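Local coordinates for PROTEIN (hypothetical protein EF0366) (PDB 1VPY) that is of unknown function but belongs to the DUF72 family and folds as a TIM-type alpha/beta barrel that carries bound zinc ions in the crystal, at residues K113-L118 with P198-F203; F174-V179 with Y194-N199. All coordinates share one frame; numbering follows the deposited sequence.

Interaction 1 (K113-L118 with P198-F203); sequences KLFAFL and PNLVLF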
ATOM      1  N   LYS A 113       2.438  15.388   1.342  1.00 37.92           N
ATOM      2  CA  LYS A 113       1.635  14.687   0.331  1.00 37.31           C
ATOM      3  C   LYS A 113       1.836  13.174   0.407  1.00 37.27           C
ATOM      4  O   LYS A 113       1.353  12.424  -0.443  1.00 37.49           O
ATOM      5  CB  LYS A 113       1.956  15.198  -1.073  1.00 36.99           C
ATOM      6  CG  LYS A 113       1.778  16.698  -1.228  1.00 36.76           C
ATOM      7  CD  LYS A 113       1.729  17.116  -2.679  1.00 35.71           C
ATOM      8  CE  LYS A 113       1.460  18.606  -2.801  1.00 35.42           C
ATOM      9  NZ  LYS A 113       1.642  19.088  -4.192  1.00 34.34           N
ATOM     10  N   LEU A 114       2.551  12.722   1.429  1.00 36.99           N
ATOM     11  CA  LEU A 114       2.757  11.293   1.619  1.00 36.48           C
ATOM     12  C   LEU A 114       1.567  10.694   2.355  1.00 36.57           C
ATOM     13  O   LEU A 114       1.265  11.084   3.480  1.00 36.46           O
ATOM     14  CB  LEU A 114       4.050  11.034   2.394  1.00 36.35           C
ATOM     15  CG  LEU A 114       4.355   9.623   2.896  1.00 36.34           C
ATOM     16  CD1 LEU A 114       4.630   8.661   1.746  1.00 35.50           C
ATOM     17  CD2 LEU A 114       5.530   9.668   3.854  1.00 35.96           C
ATOM     18  N   PHE A 115       0.880   9.760   1.707  1.00 36.51           N
ATOM     19  CA  PHE A 115      -0.117   8.974   2.405  1.00 36.64           C
ATOM     20  C   PHE A 115       0.584   7.915   3.284  1.00 36.52           C
ATOM     21  O   PHE A 115       0.362   7.862   4.495  1.00 36.60           O
ATOM     22  CB  PHE A 115      -1.116   8.352   1.430  1.00 36.67           C
ATOM     23  CG  PHE A 115      -2.274   7.685   2.102  1.00 36.92           C
ATOM     24  CD1 PHE A 115      -3.350   8.426   2.555  1.00 37.56           C
ATOM     25  CD2 PHE A 115      -2.288   6.309   2.287  1.00 38.43           C
ATOM     26  CE1 PHE A 115      -4.430   7.812   3.182  1.00 37.42           C
ATOM     27  CE2 PHE A 115      -3.365   5.685   2.912  1.00 38.62           C
ATOM     28  CZ  PHE A 115      -4.437   6.449   3.360  1.00 37.29           C
ATOM     29  N   ALA A 116       1.449   7.104   2.681  1.00 36.14           N
ATOM     30  CA  ALA A 116       2.241   6.133   3.431  1.00 36.26           C
ATOM     31  C   ALA A 116       3.336   5.529   2.560  1.00 36.31           C
ATOM     32  O   ALA A 116       3.206   5.511   1.335  1.00 36.55           O
ATOM     33  CB  ALA A 116       1.348   5.033   3.992  1.00 35.84           C
ATOM     34  N   PHE A 117       4.417   5.067   3.185  1.00 36.08           N
ATOM     35  CA  PHE A 117       5.344   4.162   2.504  1.00 36.44           C
ATOM     36  C   PHE A 117       4.784   2.751   2.575  1.00 36.55           C
ATOM     37  O   PHE A 117       4.460   2.269   3.664  1.00 37.16           O
ATOM     38  CB  PHE A 117       6.742   4.197   3.129  1.00 36.30           C
ATOM     39  CG  PHE A 117       7.485   5.468   2.865  1.00 36.23           C
ATOM     40  CD1 PHE A 117       7.837   5.825   1.568  1.00 36.15           C
ATOM     41  CD2 PHE A 117       7.833   6.310   3.908  1.00 36.40           C
ATOM     42  CE1 PHE A 117       8.519   7.008   1.316  1.00 36.79           C
ATOM     43  CE2 PHE A 117       8.515   7.500   3.669  1.00 36.66           C
ATOM     44  CZ  PHE A 117       8.857   7.851   2.373  1.00 36.68           C
ATOM     45  N   LEU A 118       4.643   2.098   1.424  1.00 36.42           N
ATOM     46  CA  LEU A 118       4.165   0.718   1.413  1.00 36.42           C
ATOM     47  C   LEU A 118       5.344  -0.230   1.436  1.00 36.56           C
ATOM     48  O   LEU A 118       6.162  -0.240   0.527  1.00 36.74           O
ATOM     49  CB  LEU A 118       3.236   0.425   0.222  1.00 36.19           C
ATOM     50  CG  LEU A 118       2.945  -1.051  -0.094  1.00 36.26           C
ATOM     51  CD1 LEU A 118       2.116  -1.759   0.987  1.00 36.20           C
ATOM     52  CD2 LEU A 118       2.287  -1.177  -1.449  1.00 35.99           C
ATOM     53  N   PRO A 198      -5.514   3.982  13.590  1.00 37.88           N
ATOM     54  CA  PRO A 198      -6.703   4.807  13.372  1.00 38.04           C
ATOM     55  C   PRO A 198      -6.466   6.085  12.566  1.00 38.38           C
ATOM     56  O   PRO A 198      -7.426   6.794  12.263  1.00 38.54           O
ATOM     57  CB  PRO A 198      -7.168   5.148  14.797  1.00 37.86           C
ATOM     58  CG  PRO A 198      -5.999   4.905  15.661  1.00 37.90           C
ATOM     59  CD  PRO A 198      -5.253   3.777  15.025  1.00 37.79           C
ATOM     60  N   ASN A 199      -5.213   6.375  12.219  1.00 38.68           N
ATOM     61  CA  ASN A 199      -4.883   7.590  11.468  1.00 39.01           C
ATOM     62  C   ASN A 199      -4.893   7.377   9.974  1.00 39.37           C
ATOM     63  O   ASN A 199      -4.964   8.345   9.209  1.00 39.97           O
ATOM     64  CB  ASN A 199      -3.526   8.155  11.882  1.00 38.88           C
ATOM     65  CG  ASN A 199      -3.574   8.862  13.212  1.00 38.86           C
ATOM     66  OD1 ASN A 199      -4.300   9.845  13.390  1.00 38.82           O
ATOM     67  ND2 ASN A 199      -2.792   8.370  14.159  1.00 38.54           N
ATOM     68  N   LEU A 200      -4.804   6.116   9.563  1.00 39.35           N
ATOM     69  CA  LEU A 200      -4.834   5.755   8.153  1.00 39.34           C
ATOM     70  C   LEU A 200      -4.940   4.247   7.947  1.00 39.22           C
ATOM     71  O   LEU A 200      -4.171   3.467   8.513  1.00 38.96           O
ATOM     72  CB  LEU A 200      -3.618   6.319   7.400  1.00 39.51           C
ATOM     73  CG  LEU A 200      -2.210   5.746   7.574  1.00 39.89           C
ATOM     74  CD1 LEU A 200      -1.393   6.104   6.352  1.00 39.49           C
ATOM     75  CD2 LEU A 200      -1.526   6.248   8.850  1.00 40.52           C
ATOM     76  N   VAL A 201      -5.924   3.861   7.143  1.00 39.06           N
ATOM     77  CA  VAL A 201      -6.094   2.488   6.704  1.00 38.87           C
ATOM     78  C   VAL A 201      -5.856   2.444   5.209  1.00 38.77           C
ATOM     79  O   VAL A 201      -6.340   3.310   4.468  1.00 39.23           O
ATOM     80  CB  VAL A 201      -7.513   1.970   7.028  1.00 38.88           C
ATOM     81  CG1 VAL A 201      -7.829   0.687   6.272  1.00 38.40           C
ATOM     82  CG2 VAL A 201      -7.641   1.735   8.502  1.00 39.39           C
ATOM     83  N   LEU A 202      -5.099   1.447   4.767  1.00 38.36           N
ATOM     84  CA  LEU A 202      -4.894   1.227   3.347  1.00 37.80           C
ATOM     85  C   LEU A 202      -5.446  -0.128   2.924  1.00 37.98           C
ATOM     86  O   LEU A 202      -5.105  -1.171   3.509  1.00 37.97           O
ATOM     87  CB  LEU A 202      -3.410   1.361   2.968  1.00 37.74           C
ATOM     88  CG  LEU A 202      -3.031   1.213   1.486  1.00 37.02           C
ATOM     89  CD1 LEU A 202      -3.626   2.329   0.629  1.00 35.86           C
ATOM     90  CD2 LEU A 202      -1.535   1.156   1.320  1.00 36.85           C
ATOM     91  N   PHE A 203      -6.307  -0.079   1.908  1.00 37.78           N
ATOM     92  CA  PHE A 203      -6.808  -1.251   1.196  1.00 37.48           C
ATOM     93  C   PHE A 203      -6.017  -1.406  -0.079  1.00 37.39           C
ATOM     94  O   PHE A 203      -5.670  -0.411  -0.714  1.00 37.65           O
ATOM     95  CB  PHE A 203      -8.260  -1.028   0.778  1.00 37.74           C
ATOM     96  CG  PHE A 203      -9.257  -1.241   1.876  1.00 37.74           C
ATOM     97  CD1 PHE A 203      -9.765  -2.516   2.128  1.00 37.78           C
ATOM     98  CD2 PHE A 203      -9.705  -0.169   2.639  1.00 36.46           C
ATOM     99  CE1 PHE A 203     -10.693  -2.721   3.133  1.00 37.80           C
ATOM    100  CE2 PHE A 203     -10.634  -0.362   3.645  1.00 37.35           C
ATOM    101  CZ  PHE A 203     -11.135  -1.639   3.893  1.00 37.72           C
TER
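V201 O meets the F115 ring at its edge and in the ring plane, 3.8 Å from F115 CZ. The ring reaches across the inside of a TIM barrel to the V201 backbone; the V201 CB points away. F115 lies near the start of strand 114-120, and V201 is the first residue of strand 201-205. These strands are not neighbours: strands 147-150 and 175-180 stand between them in the sheet. Side chains therefore make the contact. F115 has CG anti to its backbone N (chi1 -172°), which sends the ring across the barrel. L200 lays CD1 over one ring face as a CH-pi contact, 4.2 Å from the F115 ring centroid and 20° off the normal. The methyl sits toward the rim of the ring. F115 and L200 run alongside each other with their ends pointing opposite ways. L200 CD1 also packs on A116 CB at 3.8 Å, so one methyl joins two residues of strand 114-120. The L200 carbonyl oxygen is taken by S175 OG of strand 175-180. R72, V74 and E250 of other barrel strands also touch the F115 side chain, which lies in the core at the N-terminal end of the barrel. L202 adds a further apolar contact, with its CD1 4.1 Å from F115 CE2.

Interaction 2 (F174-V179 with Y194-N199); sequences FSLVIV and YVTNPN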
ATOM      1  N   PHE A 174       1.874   0.746  12.846  1.00 38.63           N
ATOM      2  CA  PHE A 174       1.881   0.244  11.479  1.00 38.25           C
ATOM      3  C   PHE A 174       0.448   0.179  10.985  1.00 38.18           C
ATOM      4  O   PHE A 174      -0.447  -0.264  11.715  1.00 38.27           O
ATOM      5  CB  PHE A 174       2.526  -1.141  11.391  1.00 38.12           C
ATOM      6  CG  PHE A 174       4.033  -1.124  11.421  1.00 37.73           C
ATOM      7  CD1 PHE A 174       4.755  -0.123  10.773  1.00 38.06           C
ATOM      8  CD2 PHE A 174       4.734  -2.138  12.068  1.00 37.41           C
ATOM      9  CE1 PHE A 174       6.156  -0.118  10.795  1.00 38.03           C
ATOM     10  CE2 PHE A 174       6.129  -2.144  12.097  1.00 37.37           C
ATOM     11  CZ  PHE A 174       6.840  -1.134  11.463  1.00 37.96           C
ATOM     12  N   SER A 175       0.225   0.648   9.760  1.00 37.76           N
ATOM     13  CA  SER A 175      -1.078   0.523   9.125  1.00 37.12           C
ATOM     14  C   SER A 175      -1.117  -0.800   8.346  1.00 36.81           C
ATOM     15  O   SER A 175      -0.584  -0.889   7.236  1.00 36.86           O
ATOM     16  CB  SER A 175      -1.349   1.719   8.215  1.00 36.91           C
ATOM     17  OG  SER A 175      -2.613   1.586   7.595  1.00 36.80           O
ATOM     18  N   LEU A 176      -1.716  -1.836   8.933  1.00 36.29           N
ATOM     19  CA  LEU A 176      -1.699  -3.157   8.293  1.00 36.20           C
ATOM     20  C   LEU A 176      -2.628  -3.167   7.089  1.00 35.92           C
ATOM     21  O   LEU A 176      -3.835  -2.937   7.217  1.00 35.94           O
ATOM     22  CB  LEU A 176      -2.067  -4.273   9.265  1.00 36.02           C
ATOM     23  CG  LEU A 176      -2.080  -5.691   8.682  1.00 36.47           C
ATOM     24  CD1 LEU A 176      -0.668  -6.195   8.358  1.00 36.65           C
ATOM     25  CD2 LEU A 176      -2.776  -6.657   9.634  1.00 35.94           C
ATOM     26  N   VAL A 177      -2.051  -3.431   5.924  1.00 35.43           N
ATOM     27  CA  VAL A 177      -2.780  -3.328   4.669  1.00 35.17           C
ATOM     28  C   VAL A 177      -3.866  -4.396   4.549  1.00 35.29           C
ATOM     29  O   VAL A 177      -3.586  -5.601   4.644  1.00 35.48           O
ATOM     30  CB  VAL A 177      -1.824  -3.348   3.461  1.00 35.02           C
ATOM     31  CG1 VAL A 177      -2.590  -3.540   2.165  1.00 34.92           C
ATOM     32  CG2 VAL A 177      -0.991  -2.042   3.416  1.00 34.61           C
ATOM     33  N   ILE A 178      -5.111  -3.950   4.377  1.00 35.09           N
ATOM     34  CA  ILE A 178      -6.215  -4.879   4.168  1.00 35.13           C
ATOM     35  C   ILE A 178      -6.227  -5.296   2.703  1.00 35.15           C
ATOM     36  O   ILE A 178      -6.310  -4.439   1.813  1.00 34.87           O
ATOM     37  CB  ILE A 178      -7.575  -4.278   4.566  1.00 35.32           C
ATOM     38  CG1 ILE A 178      -7.504  -3.716   5.993  1.00 34.61           C
ATOM     39  CG2 ILE A 178      -8.659  -5.352   4.446  1.00 35.46           C
ATOM     40  CD1 ILE A 178      -8.620  -2.809   6.356  1.00 33.19           C
ATOM     41  N   VAL A 179      -6.125  -6.606   2.458  1.00 34.80           N
ATOM     42  CA  VAL A 179      -5.940  -7.100   1.092  1.00 34.67           C
ATOM     43  C   VAL A 179      -7.041  -8.005   0.542  1.00 34.71           C
ATOM     44  O   VAL A 179      -7.481  -8.949   1.197  1.00 34.82           O
ATOM     45  CB  VAL A 179      -4.578  -7.806   0.902  1.00 34.79           C
ATOM     46  CG1 VAL A 179      -3.449  -6.814   1.056  1.00 34.18           C
ATOM     47  CG2 VAL A 179      -4.425  -9.005   1.865  1.00 34.41           C
ATOM     48  N   TYR A 194      -9.550  -4.600   9.499  1.00 37.39           N
ATOM     49  CA  TYR A 194      -9.264  -4.256  10.889  1.00 37.41           C
ATOM     50  C   TYR A 194      -8.344  -3.049  10.886  1.00 37.53           C
ATOM     51  O   TYR A 194      -7.381  -3.015  10.112  1.00 37.90           O
ATOM     52  CB  TYR A 194      -8.568  -5.429  11.598  1.00 37.38           C
ATOM     53  CG  TYR A 194      -8.308  -5.190  13.076  1.00 37.81           C
ATOM     54  CD1 TYR A 194      -7.188  -4.469  13.507  1.00 37.47           C
ATOM     55  CD2 TYR A 194      -9.187  -5.681  14.044  1.00 37.76           C
ATOM     56  CE1 TYR A 194      -6.957  -4.242  14.862  1.00 37.15           C
ATOM     57  CE2 TYR A 194      -8.960  -5.462  15.398  1.00 37.79           C
ATOM     58  CZ  TYR A 194      -7.847  -4.741  15.798  1.00 37.41           C
ATOM     59  OH  TYR A 194      -7.629  -4.527  17.136  1.00 37.33           O
ATOM     60  N   VAL A 195      -8.626  -2.069  11.744  1.00 37.31           N
ATOM     61  CA  VAL A 195      -7.801  -0.857  11.835  1.00 37.06           C
ATOM     62  C   VAL A 195      -6.693  -1.012  12.869  1.00 37.08           C
ATOM     63  O   VAL A 195      -6.969  -1.129  14.053  1.00 37.10           O
ATOM     64  CB  VAL A 195      -8.635   0.380  12.196  1.00 36.97           C
ATOM     65  CG1 VAL A 195      -7.766   1.608  12.222  1.00 36.55           C
ATOM     66  CG2 VAL A 195      -9.769   0.567  11.208  1.00 37.29           C
ATOM     67  N   THR A 196      -5.441  -1.013  12.416  1.00 37.34           N
ATOM     68  CA  THR A 196      -4.287  -1.106  13.320  1.00 37.35           C
ATOM     69  C   THR A 196      -3.742   0.279  13.639  1.00 37.35           C
ATOM     70  O   THR A 196      -3.123   0.488  14.676  1.00 37.20           O
ATOM     71  CB  THR A 196      -3.157  -1.916  12.704  1.00 37.34           C
ATOM     72  OG1 THR A 196      -2.802  -1.325  11.453  1.00 37.96           O
ATOM     73  CG2 THR A 196      -3.584  -3.355  12.476  1.00 37.20           C
ATOM     74  N   ASN A 197      -3.957   1.214  12.719  1.00 37.59           N
ATOM     75  CA  ASN A 197      -3.604   2.601  12.932  1.00 37.60           C
ATOM     76  C   ASN A 197      -4.793   3.479  12.572  1.00 37.73           C
ATOM     77  O   ASN A 197      -5.066   3.698  11.395  1.00 37.78           O
ATOM     78  CB  ASN A 197      -2.376   2.978  12.108  1.00 37.72           C
ATOM     79  CG  ASN A 197      -1.921   4.417  12.346  1.00 38.38           C
ATOM     80  OD1 ASN A 197      -2.660   5.248  12.892  1.00 38.34           O
ATOM     81  ND2 ASN A 197      -0.695   4.717  11.930  1.00 38.27           N
ATOM     82  N   PRO A 198      -5.514   3.982  13.590  1.00 37.88           N
ATOM     83  CA  PRO A 198      -6.703   4.807  13.372  1.00 38.04           C
ATOM     84  C   PRO A 198      -6.466   6.085  12.566  1.00 38.38           C
ATOM     85  O   PRO A 198      -7.426   6.794  12.263  1.00 38.54           O
ATOM     86  CB  PRO A 198      -7.168   5.148  14.797  1.00 37.86           C
ATOM     87  CG  PRO A 198      -5.999   4.905  15.661  1.00 37.90           C
ATOM     88  CD  PRO A 198      -5.253   3.777  15.025  1.00 37.79           C
ATOM     89  N   ASN A 199      -5.213   6.375  12.219  1.00 38.68           N
ATOM     90  CA  ASN A 199      -4.883   7.590  11.468  1.00 39.01           C
ATOM     91  C   ASN A 199      -4.893   7.377   9.974  1.00 39.37           C
ATOM     92  O   ASN A 199      -4.964   8.345   9.209  1.00 39.97           O
ATOM     93  CB  ASN A 199      -3.526   8.155  11.882  1.00 38.88           C
ATOM     94  CG  ASN A 199      -3.574   8.862  13.212  1.00 38.86           C
ATOM     95  OD1 ASN A 199      -4.300   9.845  13.390  1.00 38.82           O
ATOM     96  ND2 ASN A 199      -2.792   8.370  14.159  1.00 38.54           N
TER
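The peptide carbonyl of F174 is met near its plane by the T196 hydroxyl, which is tilted 15° from it. The amide of N197 is met differently: N199 N lies above its carbonyl plane, bonds N197 OD1 and closes an Asx turn. T196 and N197 belong to the link between strands 175-180 and 201-205 of the TIM barrel. This link holds no helix, unlike a regular barrel crossover, and its part 194-197 runs roughly antiparallel to 174-178. T196 OG1 is its main anchor. It donates to F174 O at 2.6 Å and accepts from L176 N at 2.8 Å, the latter nearly straight at 171°. One hydroxyl thus bridges two backbone groups on either side of S175. Its chi1 of 56° places OG1 between the backbone N and the carbonyl carbon and leaves the methyl to pack, with T196 CG2 3.7 Å from L176 CB. The same T196 side chain touches M169 of helix 162-171. N197 CB comes alongside the backbone of S175, while N197 ND2 is bonded to Q173 O, so both polar ends of that amide are used. At the other end of the contact I178 reaches the loop backbone, with I178 CD1 3.7 Å from Y194 N.

How the interactions relate
Both contacts are buried, but interaction 1 is nearer the centre of the chain: its centre lies about 7 Å from the chain centre, against about 10 Å for interaction 2. It spans the barrel interior between non-neighbouring strands and is almost wholly apolar, with a carbonyl oxygen at the ring edge as the exception. Interaction 2 fastens the loop that leads into strand 201-205 against the preceding strand, and it relies on a hydroxyl bridging backbone groups. Their centres are about 8 Å apart, and they share P198 and N199. The strands 175-180 and 201-205 pair side by side: L202 O probably accepts from I178 N at 2.9 Å. F203 CE1 packs on I178 CG2, and V201 CG1 on I178 CD1.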